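Local coordinates for aminopeptidase N (Francisella tularensis subsp. tularensis, PDB 5DLL), which probably removes amino acids one at a time from the N-termini of peptides at a zinc-dependent active site, contributing to intracellular protein turnover, at residues P195-A200 with G273-K278; F262-V267 with N281-K286; I495-G500 with A534-D539. All blocks are in the same frame, centred on the assembly; numbering follows the deposited sequence.

Contact 1. Residues P195-A200 with G273-K278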
ATOM      1  N   PRO A 195     -19.291  13.248  -1.500  1.00 39.21           N
ATOM      2  CA  PRO A 195     -18.759  14.152  -0.482  1.00 38.88           C
ATOM      3  C   PRO A 195     -17.685  15.066  -1.075  1.00 37.83           C
ATOM      4  O   PRO A 195     -17.075  14.729  -2.087  1.00 43.57           O
ATOM      5  CB  PRO A 195     -18.174  13.200   0.563  1.00 38.26           C
ATOM      6  CG  PRO A 195     -17.826  11.967  -0.194  1.00 39.38           C
ATOM      7  CD  PRO A 195     -18.792  11.867  -1.338  1.00 38.72           C
ATOM      8  N   CYS A 196     -17.454  16.215  -0.452  1.00 40.44           N
ATOM      9  CA  CYS A 196     -16.564  17.219  -1.029  1.00 37.83           C
ATOM     10  C   CYS A 196     -15.086  16.811  -1.083  1.00 37.69           C
ATOM     11  O   CYS A 196     -14.338  17.371  -1.881  1.00 39.77           O
ATOM     12  CB  CYS A 196     -16.719  18.563  -0.304  1.00 38.90           C
ATOM     13  SG  CYS A 196     -16.516  18.518   1.492  1.00 38.02           S
ATOM     14  N   TYR A 197     -14.660  15.841  -0.270  1.00 36.38           N
ATOM     15  CA  TYR A 197     -13.250  15.424  -0.262  1.00 35.24           C
ATOM     16  C   TYR A 197     -12.818  14.798  -1.593  1.00 34.73           C
ATOM     17  O   TYR A 197     -11.620  14.682  -1.876  1.00 38.62           O
ATOM     18  CB  TYR A 197     -12.946  14.486   0.922  1.00 37.20           C
ATOM     19  CG  TYR A 197     -13.366  13.037   0.750  1.00 38.69           C
ATOM     20  CD1 TYR A 197     -12.550  12.131   0.073  1.00 39.16           C
ATOM     21  CD2 TYR A 197     -14.562  12.564   1.288  1.00 38.57           C
ATOM     22  CE1 TYR A 197     -12.921  10.800  -0.084  1.00 40.15           C
ATOM     23  CE2 TYR A 197     -14.941  11.235   1.140  1.00 40.99           C
ATOM     24  CZ  TYR A 197     -14.117  10.356   0.449  1.00 40.85           C
ATOM     25  OH  TYR A 197     -14.483   9.037   0.287  1.00 38.65           O
ATOM     26  N   LEU A 198     -13.801  14.409  -2.404  1.00 34.70           N
ATOM     27  CA  LEU A 198     -13.565  13.890  -3.754  1.00 34.64           C
ATOM     28  C   LEU A 198     -13.693  14.950  -4.837  1.00 33.99           C
ATOM     29  O   LEU A 198     -13.610  14.632  -6.028  1.00 38.94           O
ATOM     30  CB  LEU A 198     -14.556  12.773  -4.063  1.00 32.70           C
ATOM     31  CG  LEU A 198     -14.473  11.591  -3.115  1.00 32.85           C
ATOM     32  CD1 LEU A 198     -15.698  10.728  -3.313  1.00 35.46           C
ATOM     33  CD2 LEU A 198     -13.188  10.809  -3.340  1.00 32.86           C
ATOM     34  N   PHE A 199     -13.908  16.199  -4.444  1.00 34.19           N
ATOM     35  CA  PHE A 199     -13.942  17.281  -5.410  1.00 34.80           C
ATOM     36  C   PHE A 199     -12.517  17.566  -5.879  1.00 36.19           C
ATOM     37  O   PHE A 199     -11.577  17.550  -5.073  1.00 41.18           O
ATOM     38  CB  PHE A 199     -14.572  18.551  -4.824  1.00 33.76           C
ATOM     39  CG  PHE A 199     -14.364  19.759  -5.682  1.00 33.54           C
ATOM     40  CD1 PHE A 199     -13.221  20.538  -5.538  1.00 34.41           C
ATOM     41  CD2 PHE A 199     -15.273  20.087  -6.669  1.00 32.93           C
ATOM     42  CE1 PHE A 199     -13.001  21.632  -6.353  1.00 33.92           C
ATOM     43  CE2 PHE A 199     -15.059  21.185  -7.487  1.00 33.96           C
ATOM     44  CZ  PHE A 199     -13.924  21.957  -7.329  1.00 33.86           C
ATOM     45  N   ALA A 200     -12.364  17.823  -7.177  1.00 33.65           N
ATOM     46  CA  ALA A 200     -11.077  18.240  -7.734  1.00 33.43           C
ATOM     47  C   ALA A 200     -11.226  19.244  -8.873  1.00 36.56           C
ATOM     48  O   ALA A 200     -12.226  19.245  -9.606  1.00 34.49           O
ATOM     49  CB  ALA A 200     -10.282  17.032  -8.203  1.00 33.55           C
ATOM     50  N   GLY A 273       0.373  11.370  -3.325  1.00 51.04           N
ATOM     51  CA  GLY A 273       0.910  10.234  -4.075  1.00 43.71           C
ATOM     52  C   GLY A 273      -0.077   9.829  -5.148  1.00 42.95           C
ATOM     53  O   GLY A 273       0.254   9.792  -6.336  1.00 39.86           O
ATOM     54  N   ALA A 274      -1.299   9.527  -4.713  1.00 39.10           N
ATOM     55  CA  ALA A 274      -2.417   9.285  -5.611  1.00 37.39           C
ATOM     56  C   ALA A 274      -3.715   9.652  -4.901  1.00 34.42           C
ATOM     57  O   ALA A 274      -3.816   9.509  -3.682  1.00 34.81           O
ATOM     58  CB  ALA A 274      -2.435   7.827  -6.038  1.00 40.12           C
ATOM     59  N   MET A 275      -4.704  10.135  -5.652  1.00 31.22           N
ATOM     60  CA  MET A 275      -5.981  10.515  -5.048  1.00 32.12           C
ATOM     61  C   MET A 275      -7.154  10.157  -5.949  1.00 30.71           C
ATOM     62  O   MET A 275      -7.110  10.389  -7.153  1.00 28.47           O
ATOM     63  CB  MET A 275      -6.001  12.013  -4.707  1.00 32.39           C
ATOM     64  CG  MET A 275      -7.294  12.494  -4.047  1.00 32.73           C
ATOM     65  SD  MET A 275      -7.634  11.760  -2.426  1.00 35.48           S
ATOM     66  CE  MET A 275      -9.429  11.744  -2.410  1.00 32.47           C
ATOM     67  N   GLU A 276      -8.216   9.634  -5.336  1.00 31.90           N
ATOM     68  CA  GLU A 276      -9.326   9.033  -6.070  1.00 32.93           C
ATOM     69  C   GLU A 276     -10.425  10.014  -6.472  1.00 34.18           C
ATOM     70  O   GLU A 276     -11.600   9.637  -6.516  1.00 39.63           O
ATOM     71  CB  GLU A 276      -9.955   7.900  -5.240  1.00 34.57           C
ATOM     72  CG  GLU A 276     -10.792   8.347  -4.046  1.00 36.22           C
ATOM     73  CD  GLU A 276     -10.125   8.142  -2.702  1.00 38.64           C
ATOM     74  OE1 GLU A 276      -8.876   8.042  -2.646  1.00 32.71           O
ATOM     75  OE2 GLU A 276     -10.877   8.092  -1.698  1.00 39.09           O
ATOM     76  N   ASN A 277     -10.069  11.256  -6.786  1.00 31.23           N
ATOM     77  CA  ASN A 277     -11.093  12.267  -7.057  1.00 34.03           C
ATOM     78  C   ASN A 277     -12.004  11.771  -8.175  1.00 32.99           C
ATOM     79  O   ASN A 277     -11.521  11.274  -9.190  1.00 34.93           O
ATOM     80  CB  ASN A 277     -10.479  13.623  -7.420  1.00 34.06           C
ATOM     81  CG  ASN A 277      -9.489  14.116  -6.388  1.00 32.81           C
ATOM     82  OD1 ASN A 277      -8.327  14.361  -6.705  1.00 33.76           O
ATOM     83  ND2 ASN A 277      -9.941  14.265  -5.148  1.00 36.37           N
ATOM     84  N   LYS A 278     -13.313  11.888  -7.968  1.00 31.66           N
ATOM     85  CA  LYS A 278     -14.303  11.281  -8.854  1.00 33.36           C
ATOM     86  C   LYS A 278     -14.150  11.760 -10.301  1.00 34.01           C
ATOM     87  O   LYS A 278     -14.297  12.944 -10.591  1.00 34.98           O
ATOM     88  CB  LYS A 278     -15.712  11.567  -8.326  1.00 39.15           C
ATOM     89  CG  LYS A 278     -16.867  11.078  -9.193  1.00 45.86           C
ATOM     90  CD  LYS A 278     -16.882   9.569  -9.366  1.00 49.36           C
ATOM     91  CE  LYS A 278     -18.211   9.086  -9.943  1.00 49.24           C
ATOM     92  NZ  LYS A 278     -19.225   8.858  -8.874  1.00 57.84           N
TER
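The carbonyl oxygen of Leu198 accepts two weak hydrogen bonds: one crosses the contact from Lys278 N at 3.4 Å, the other comes from the side-chain amide of Asn170. Lys278 directly follows Gly273-Asn277, the GAMEN motif of M1 aminopeptidases; here the 3-10 turn 196-198 of the N-terminal domain meets the catalytic domain near the zinc. Leu198 points one branch at the motif, with CD2 lying 3.5 Å from Glu276 CG. Met275 has CG anti to the backbone N (chi1 -179°) and then bends at chi2 and chi3, which brings its methyl CE into the corner between Leu198 CD2 and the Tyr197 ring, 4.0 Å from Tyr197 CD1. The Glu276 carboxylate stands almost perpendicular to that ring, the two planes 85° apart, and OE2 lies in the ring plane at its edge, 3.8 Å from Tyr197 CE1. OE2 also forms a salt bridge with Lys331, while Tyr197 OH is hydrogen-bonded to Thr321. Beyond the leucine, the Asn277 side chain lies along Ala200 CB, the two CB atoms 3.5 Å apart, with ND2 3.7 Å from Tyr197 O and Phe199 O, too far for hydrogen bonds. Glu276 also touches the zinc ligands His313 and Glu332. With one weak hydrogen bond across and otherwise van der Waals contacts, the Tyr197 ring edge and Leu198 CD2 sit beside a carboxylate that in M1 aminopeptidases generally helps recognise the substrate's free amino terminus.

Contact 2. Residues F262-V267 with N281-K286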
ATOM      1  N   PHE A 262     -13.306   9.930 -18.270  1.00 30.50           N
ATOM      2  CA  PHE A 262     -12.493   9.566 -17.115  1.00 31.84           C
ATOM      3  C   PHE A 262     -11.103  10.130 -17.336  1.00 35.09           C
ATOM      4  O   PHE A 262     -10.453   9.816 -18.335  1.00 39.31           O
ATOM      5  CB  PHE A 262     -12.423   8.048 -16.971  1.00 35.54           C
ATOM      6  CG  PHE A 262     -11.497   7.578 -15.885  1.00 32.17           C
ATOM      7  CD1 PHE A 262     -11.935   7.483 -14.572  1.00 31.73           C
ATOM      8  CD2 PHE A 262     -10.187   7.217 -16.178  1.00 32.54           C
ATOM      9  CE1 PHE A 262     -11.081   7.049 -13.566  1.00 31.45           C
ATOM     10  CE2 PHE A 262      -9.330   6.783 -15.179  1.00 33.15           C
ATOM     11  CZ  PHE A 262      -9.777   6.698 -13.869  1.00 31.24           C
ATOM     12  N   MET A 263     -10.650  10.956 -16.399  1.00 35.38           N
ATOM     13  CA  MET A 263      -9.422  11.716 -16.567  1.00 34.79           C
ATOM     14  C   MET A 263      -8.397  11.345 -15.511  1.00 35.41           C
ATOM     15  O   MET A 263      -8.750  10.977 -14.391  1.00 36.49           O
ATOM     16  CB  MET A 263      -9.721  13.211 -16.488  1.00 35.30           C
ATOM     17  CG  MET A 263     -10.547  13.738 -17.648  1.00 34.75           C
ATOM     18  SD  MET A 263     -11.214  15.379 -17.326  1.00 36.13           S
ATOM     19  CE  MET A 263     -12.573  14.998 -16.220  1.00 35.08           C
ATOM     20  N   ILE A 264      -7.128  11.427 -15.893  1.00 39.60           N
ATOM     21  CA  ILE A 264      -6.010  11.322 -14.962  1.00 45.74           C
ATOM     22  C   ILE A 264      -5.109  12.524 -15.195  1.00 44.86           C
ATOM     23  O   ILE A 264      -4.934  12.958 -16.334  1.00 53.23           O
ATOM     24  CB  ILE A 264      -5.196  10.027 -15.164  1.00 48.21           C
ATOM     25  CG1 ILE A 264      -6.016   8.810 -14.728  1.00 48.06           C
ATOM     26  CG2 ILE A 264      -3.880  10.083 -14.389  1.00 48.40           C
ATOM     27  CD1 ILE A 264      -5.340   7.481 -14.997  1.00 41.31           C
ATOM     28  N   VAL A 265      -4.558  13.067 -14.112  1.00 48.40           N
ATOM     29  CA  VAL A 265      -3.610  14.170 -14.195  1.00 44.78           C
ATOM     30  C   VAL A 265      -2.371  13.819 -13.378  1.00 45.46           C
ATOM     31  O   VAL A 265      -2.470  13.525 -12.186  1.00 39.07           O
ATOM     32  CB  VAL A 265      -4.227  15.490 -13.695  1.00 42.66           C
ATOM     33  CG1 VAL A 265      -3.228  16.634 -13.835  1.00 40.64           C
ATOM     34  CG2 VAL A 265      -5.516  15.795 -14.453  1.00 41.20           C
ATOM     35  N   ALA A 266      -1.213  13.846 -14.036  1.00 50.91           N
ATOM     36  CA  ALA A 266       0.064  13.524 -13.407  1.00 58.42           C
ATOM     37  C   ALA A 266       0.940  14.766 -13.286  1.00 65.20           C
ATOM     38  O   ALA A 266       1.251  15.418 -14.289  1.00 75.21           O
ATOM     39  CB  ALA A 266       0.785  12.454 -14.207  1.00 68.19           C
ATOM     40  N   VAL A 267       1.349  15.075 -12.058  1.00 71.85           N
ATOM     41  CA  VAL A 267       2.192  16.240 -11.790  1.00 87.72           C
ATOM     42  C   VAL A 267       3.342  15.887 -10.844  1.00 78.38           C
ATOM     43  O   VAL A 267       3.204  14.979 -10.023  1.00 64.52           O
ATOM     44  CB  VAL A 267       1.370  17.402 -11.197  1.00 91.15           C
ATOM     45  CG1 VAL A 267       0.595  18.108 -12.301  1.00 91.48           C
ATOM     46  CG2 VAL A 267       0.429  16.908 -10.101  1.00 79.55           C
ATOM     47  N   ASN A 281      -8.743  11.420 -11.314  1.00 36.49           N
ATOM     48  CA  ASN A 281      -7.728  10.956 -10.393  1.00 35.48           C
ATOM     49  C   ASN A 281      -6.476  11.784 -10.616  1.00 35.50           C
ATOM     50  O   ASN A 281      -6.219  12.244 -11.732  1.00 35.34           O
ATOM     51  CB  ASN A 281      -7.454   9.467 -10.602  1.00 37.93           C
ATOM     52  CG  ASN A 281      -8.652   8.594 -10.261  1.00 37.94           C
ATOM     53  OD1 ASN A 281      -9.694   9.080  -9.807  1.00 47.64           O
ATOM     54  ND2 ASN A 281      -8.506   7.292 -10.470  1.00 40.77           N
ATOM     55  N   ILE A 282      -5.724  12.009  -9.546  1.00 36.05           N
ATOM     56  CA  ILE A 282      -4.504  12.801  -9.609  1.00 33.35           C
ATOM     57  C   ILE A 282      -3.405  11.973  -8.975  1.00 32.63           C
ATOM     58  O   ILE A 282      -3.609  11.352  -7.930  1.00 30.09           O
ATOM     59  CB  ILE A 282      -4.659  14.161  -8.888  1.00 36.91           C
ATOM     60  CG1 ILE A 282      -5.839  14.944  -9.481  1.00 36.57           C
ATOM     61  CG2 ILE A 282      -3.382  14.993  -9.006  1.00 36.46           C
ATOM     62  CD1 ILE A 282      -5.971  16.366  -8.971  1.00 36.76           C
ATOM     63  N   PHE A 283      -2.247  11.960  -9.627  1.00 36.97           N
ATOM     64  CA  PHE A 283      -1.123  11.139  -9.196  1.00 42.86           C
ATOM     65  C   PHE A 283       0.154  11.950  -9.224  1.00 41.57           C
ATOM     66  O   PHE A 283       0.280  12.900  -9.995  1.00 40.89           O
ATOM     67  CB  PHE A 283      -0.917   9.944 -10.136  1.00 44.11           C
ATOM     68  CG  PHE A 283      -2.068   8.981 -10.185  1.00 44.10           C
ATOM     69  CD1 PHE A 283      -3.139   9.206 -11.040  1.00 46.46           C
ATOM     70  CD2 PHE A 283      -2.063   7.826  -9.413  1.00 46.52           C
ATOM     71  CE1 PHE A 283      -4.198   8.311 -11.104  1.00 42.39           C
ATOM     72  CE2 PHE A 283      -3.120   6.926  -9.475  1.00 43.41           C
ATOM     73  CZ  PHE A 283      -4.191   7.172 -10.317  1.00 37.09           C
ATOM     74  N   ASN A 284       1.098  11.546  -8.381  1.00 40.80           N
ATOM     75  CA  ASN A 284       2.489  11.937  -8.522  1.00 40.38           C
ATOM     76  C   ASN A 284       2.983  11.294  -9.809  1.00 42.65           C
ATOM     77  O   ASN A 284       2.633  10.142 -10.085  1.00 42.72           O
ATOM     78  CB  ASN A 284       3.291  11.411  -7.329  1.00 44.27           C
ATOM     79  CG  ASN A 284       4.595  12.150  -7.118  1.00 43.39           C
ATOM     80  OD1 ASN A 284       5.300  12.502  -8.064  1.00 41.55           O
ATOM     81  ND2 ASN A 284       4.927  12.381  -5.858  1.00 45.99           N
ATOM     82  N   THR A 285       3.776  12.017 -10.600  1.00 45.58           N
ATOM     83  CA  THR A 285       4.274  11.465 -11.872  1.00 49.60           C
ATOM     84  C   THR A 285       5.113  10.202 -11.686  1.00 47.60           C
ATOM     85  O   THR A 285       5.053   9.301 -12.516  1.00 55.22           O
ATOM     86  CB  THR A 285       5.101  12.480 -12.689  1.00 53.55           C
ATOM     87  OG1 THR A 285       5.991  13.200 -11.828  1.00 63.10           O
ATOM     88  CG2 THR A 285       4.190  13.455 -13.411  1.00 59.36           C
ATOM     89  N   LYS A 286       5.878  10.127 -10.601  1.00 53.05           N
ATOM     90  CA  LYS A 286       6.768   8.984 -10.381  1.00 61.41           C
ATOM     91  C   LYS A 286       6.029   7.661 -10.175  1.00 55.24           C
ATOM     92  O   LYS A 286       6.618   6.599 -10.371  1.00 68.15           O
ATOM     93  CB  LYS A 286       7.733   9.239  -9.212  1.00 68.07           C
ATOM     94  CG  LYS A 286       7.095   9.281  -7.832  1.00 74.25           C
ATOM     95  CD  LYS A 286       8.150   9.176  -6.739  1.00 82.61           C
ATOM     96  CE  LYS A 286       7.546   9.413  -5.364  1.00 85.18           C
ATOM     97  NZ  LYS A 286       8.422   8.932  -4.261  1.00 84.61           N
TER
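Residues Phe262-Val267 and Asn281-Lys286 run side by side in the same direction, strands 262-267 and 281-284 crossing at -24° and joined by a ladder of five backbone hydrogen bonds. They form a parallel pair inside the mixed sheet of the thermolysin-like catalytic domain. The two straightest bonds are Phe283 N to Val265 O, at 3.0 Å, and Val267 N to Phe283 O, with an N-H...O angle of 166°. Ile264, Ala266, Asn281 and Phe283 share one face of the sheet. There Ile264 CG2 meets the Phe283 ring obliquely at CD1, 3.5 Å away. Helices cover this face: Val306 of the zinc-site helix 297-312 packs on Phe283, and Val242 of helix 236-253 on Ile264. Val265 and Ile282 project from the opposite face, with Ile282 CG2 3.6 Å from Val265 O. At Thr285 the backbone of 281-286 changes direction, and Thr285 CG2 settles 3.6 Å from Ala266 CB. The last rung lies here: Thr285 N approaches Val267 O at 3.1 Å from above the carbonyl plane, 56° out of it.

Contact 3. Residues I495-G500 with A534-D539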
ATOM      1  N   ILE A 495     -13.062 -16.834  13.656  1.00 71.44           N
ATOM      2  CA  ILE A 495     -11.871 -17.164  12.858  1.00 69.41           C
ATOM      3  C   ILE A 495     -12.215 -18.218  11.802  1.00 67.01           C
ATOM      4  O   ILE A 495     -12.661 -19.312  12.153  1.00 68.47           O
ATOM      5  CB  ILE A 495     -10.704 -17.743  13.709  1.00 69.23           C
ATOM      6  CG1 ILE A 495     -10.609 -17.101  15.101  1.00 70.62           C
ATOM      7  CG2 ILE A 495      -9.381 -17.606  12.964  1.00 67.86           C
ATOM      8  CD1 ILE A 495     -10.256 -15.633  15.108  1.00 71.79           C
ATOM      9  N   PRO A 496     -12.012 -17.898  10.509  1.00 63.84           N
ATOM     10  CA  PRO A 496     -12.106 -18.909   9.462  1.00 62.95           C
ATOM     11  C   PRO A 496     -10.768 -19.616   9.259  1.00 62.89           C
ATOM     12  O   PRO A 496      -9.743 -18.956   9.066  1.00 59.63           O
ATOM     13  CB  PRO A 496     -12.476 -18.095   8.222  1.00 60.93           C
ATOM     14  CG  PRO A 496     -11.873 -16.758   8.459  1.00 60.67           C
ATOM     15  CD  PRO A 496     -11.801 -16.553   9.950  1.00 62.24           C
ATOM     16  N   VAL A 497     -10.793 -20.948   9.313  1.00 64.61           N
ATOM     17  CA  VAL A 497      -9.598 -21.766   9.128  1.00 61.85           C
ATOM     18  C   VAL A 497      -9.729 -22.593   7.853  1.00 60.23           C
ATOM     19  O   VAL A 497     -10.356 -23.654   7.852  1.00 61.32           O
ATOM     20  CB  VAL A 497      -9.375 -22.716  10.321  1.00 62.66           C
ATOM     21  CG1 VAL A 497      -7.948 -23.249  10.310  1.00 63.09           C
ATOM     22  CG2 VAL A 497      -9.676 -22.008  11.633  1.00 64.73           C
ATOM     23  N   LYS A 498      -9.142 -22.091   6.769  1.00 59.43           N
ATOM     24  CA  LYS A 498      -9.125 -22.801   5.492  1.00 59.68           C
ATOM     25  C   LYS A 498      -8.078 -23.902   5.574  1.00 61.71           C
ATOM     26  O   LYS A 498      -6.909 -23.633   5.861  1.00 60.56           O
ATOM     27  CB  LYS A 498      -8.811 -21.844   4.340  1.00 58.11           C
ATOM     28  CG  LYS A 498      -9.025 -22.452   2.968  1.00 59.05           C
ATOM     29  CD  LYS A 498      -8.677 -21.478   1.857  1.00 58.82           C
ATOM     30  CE  LYS A 498      -8.631 -22.192   0.514  1.00 61.13           C
ATOM     31  NZ  LYS A 498      -8.235 -21.281  -0.592  1.00 61.21           N
ATOM     32  N   MET A 499      -8.497 -25.139   5.324  1.00 66.56           N
ATOM     33  CA  MET A 499      -7.670 -26.290   5.670  1.00 69.62           C
ATOM     34  C   MET A 499      -7.885 -27.519   4.791  1.00 67.84           C
ATOM     35  O   MET A 499      -8.787 -27.565   3.951  1.00 63.80           O
ATOM     36  CB  MET A 499      -7.895 -26.653   7.147  1.00 73.88           C
ATOM     37  CG  MET A 499      -9.351 -26.867   7.549  1.00 78.40           C
ATOM     38  SD  MET A 499      -9.961 -28.547   7.298  1.00 87.91           S
ATOM     39  CE  MET A 499      -9.079 -29.430   8.581  1.00 87.85           C
ATOM     40  N   GLY A 500      -7.011 -28.501   4.994  1.00 67.16           N
ATOM     41  CA  GLY A 500      -7.105 -29.805   4.352  1.00 68.88           C
ATOM     42  C   GLY A 500      -6.293 -30.811   5.143  1.00 70.13           C
ATOM     43  O   GLY A 500      -5.553 -30.439   6.054  1.00 69.29           O
ATOM     44  N   ALA A 534      -1.767 -31.997   8.965  1.00 78.63           N
ATOM     45  CA  ALA A 534      -2.793 -31.000   8.665  1.00 73.11           C
ATOM     46  C   ALA A 534      -2.225 -29.799   7.909  1.00 63.62           C
ATOM     47  O   ALA A 534      -1.156 -29.287   8.251  1.00 63.59           O
ATOM     48  CB  ALA A 534      -3.470 -30.545   9.950  1.00 68.79           C
ATOM     49  N   SER A 535      -2.942 -29.377   6.870  1.00 63.63           N
ATOM     50  CA  SER A 535      -2.656 -28.134   6.154  1.00 64.58           C
ATOM     51  C   SER A 535      -3.613 -27.078   6.697  1.00 65.32           C
ATOM     52  O   SER A 535      -4.815 -27.155   6.455  1.00 63.66           O
ATOM     53  CB  SER A 535      -2.866 -28.327   4.652  1.00 60.85           C
ATOM     54  OG  SER A 535      -2.662 -27.118   3.951  1.00 67.76           O
ATOM     55  N   LEU A 536      -3.079 -26.104   7.433  1.00 64.02           N
ATOM     56  CA  LEU A 536      -3.904 -25.180   8.217  1.00 66.40           C
ATOM     57  C   LEU A 536      -3.667 -23.710   7.873  1.00 67.81           C
ATOM     58  O   LEU A 536      -2.544 -23.306   7.560  1.00 75.72           O
ATOM     59  CB  LEU A 536      -3.653 -25.404   9.708  1.00 65.54           C
ATOM     60  CG  LEU A 536      -4.327 -26.644  10.302  1.00 65.96           C
ATOM     61  CD1 LEU A 536      -3.752 -26.966  11.673  1.00 68.33           C
ATOM     62  CD2 LEU A 536      -5.834 -26.455  10.375  1.00 64.60           C
ATOM     63  N   PHE A 537      -4.740 -22.924   7.957  1.00 62.39           N
ATOM     64  CA  PHE A 537      -4.721 -21.500   7.612  1.00 68.54           C
ATOM     65  C   PHE A 537      -4.140 -21.272   6.215  1.00 65.23           C
ATOM     66  O   PHE A 537      -3.159 -20.544   6.030  1.00 60.01           O
ATOM     67  CB  PHE A 537      -3.977 -20.691   8.682  1.00 68.58           C
ATOM     68  CG  PHE A 537      -4.607 -20.779  10.045  1.00 67.82           C
ATOM     69  CD1 PHE A 537      -5.704 -19.989  10.368  1.00 69.29           C
ATOM     70  CD2 PHE A 537      -4.119 -21.666  10.997  1.00 68.50           C
ATOM     71  CE1 PHE A 537      -6.293 -20.074  11.620  1.00 73.88           C
ATOM     72  CE2 PHE A 537      -4.703 -21.756  12.250  1.00 65.63           C
ATOM     73  CZ  PHE A 537      -5.792 -20.959  12.562  1.00 70.94           C
ATOM     74  N   ARG A 538      -4.767 -21.922   5.240  1.00 59.16           N
ATOM     75  CA  ARG A 538      -4.357 -21.829   3.846  1.00 58.73           C
ATOM     76  C   ARG A 538      -4.585 -20.423   3.304  1.00 59.40           C
ATOM     77  O   ARG A 538      -5.648 -19.838   3.519  1.00 60.95           O
ATOM     78  CB  ARG A 538      -5.138 -22.830   3.008  1.00 54.90           C
ATOM     79  CG  ARG A 538      -4.795 -24.279   3.295  1.00 61.08           C
ATOM     80  CD  ARG A 538      -5.619 -25.196   2.408  1.00 63.61           C
ATOM     81  NE  ARG A 538      -5.080 -26.550   2.350  1.00 61.91           N
ATOM     82  CZ  ARG A 538      -5.511 -27.495   1.519  1.00 65.74           C
ATOM     83  NH1 ARG A 538      -6.495 -27.245   0.657  1.00 65.75           N
ATOM     84  NH2 ARG A 538      -4.950 -28.701   1.545  1.00 66.39           N
ATOM     85  N   ASP A 539      -3.584 -19.897   2.599  1.00 61.91           N
ATOM     86  CA  ASP A 539      -3.586 -18.510   2.106  1.00 65.52           C
ATOM     87  C   ASP A 539      -3.695 -17.476   3.235  1.00 63.84           C
ATOM     88  O   ASP A 539      -4.208 -16.370   3.021  1.00 54.35           O
ATOM     89  CB  ASP A 539      -4.704 -18.291   1.075  1.00 64.55           C
ATOM     90  CG  ASP A 539      -4.581 -19.210  -0.118  1.00 75.35           C
ATOM     91  OD1 ASP A 539      -3.550 -19.136  -0.820  1.00 81.08           O
ATOM     92  OD2 ASP A 539      -5.516 -20.004  -0.357  1.00 77.07           O
TER
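Val497 sets a methyl bump squarely on the Phe537 ring: CG1 lies 3.8 Å from the ring centroid and only 9° off the normal, a CH-pi contact over the centre of the face. CG2 of the same valine lies outside the rim, nearest CE1, while Ile495 CG2 approaches that atom at the edge, near the ring plane. Next to the ring, Leu536 pushes CD2 into the notch between Val497 CG1 and Met499 CB, 3.8 Å from each. These side chains belong to the small Ig-like beta domain, where strand 495-502 pairs antiparallel with strand 533-535. Gly500 and Ser535 form a hydrogen-bonded pair there, Ser535 N to Gly500 O measuring 2.9 Å. Beyond it the 534-539 segment veers off, passing through a left-handed backbone conformation at Phe537, and Lys498 O receives Arg538 N at 2.8 Å with the N-H nearly straight at 176°. The Arg538 chain, extended from CG to NE, runs along the neighbouring strand and lays one guanidinium face over the backbone of Met499 and Gly500. Ser535 OG, itself hydrogen-bonded to Asp562, takes Arg538 NE at 3.0 Å in the guanidinium plane; salt bridges from Arg538 to Glu511 and Asp562 hold the group further. Lys498, also extended, crosses Arg538 at about a right angle, its CG 3.9 Å from Arg538 CB, and ends in a salt bridge from NZ to Asp539 OD2 at 3.0 Å.

How the contacts relate
Contacts 1 and 2 adjoin, their centres about 11 Å apart, and share a sheet: strand 274-275 of contact 1 lies along strand 280-284 of contact 2, with Met275 N 2.8 Å from Ile282 O in a probable hydrogen bond. Contact 2 is a strand pair within the sheet of the catalytic domain, held by regular backbone bonds, whereas contact 1 joins that domain to the N-terminal one, mainly through side chains beside the zinc. Contact 3 lies in the Ig-like domain across the chain's centre, about 39 and 41 Å from them between centres. Contacts 2 and 3 are buried apart from a few partly exposed residues, while every touching residue of contact 1 is buried; only contact 3 has a salt bridge between its segments.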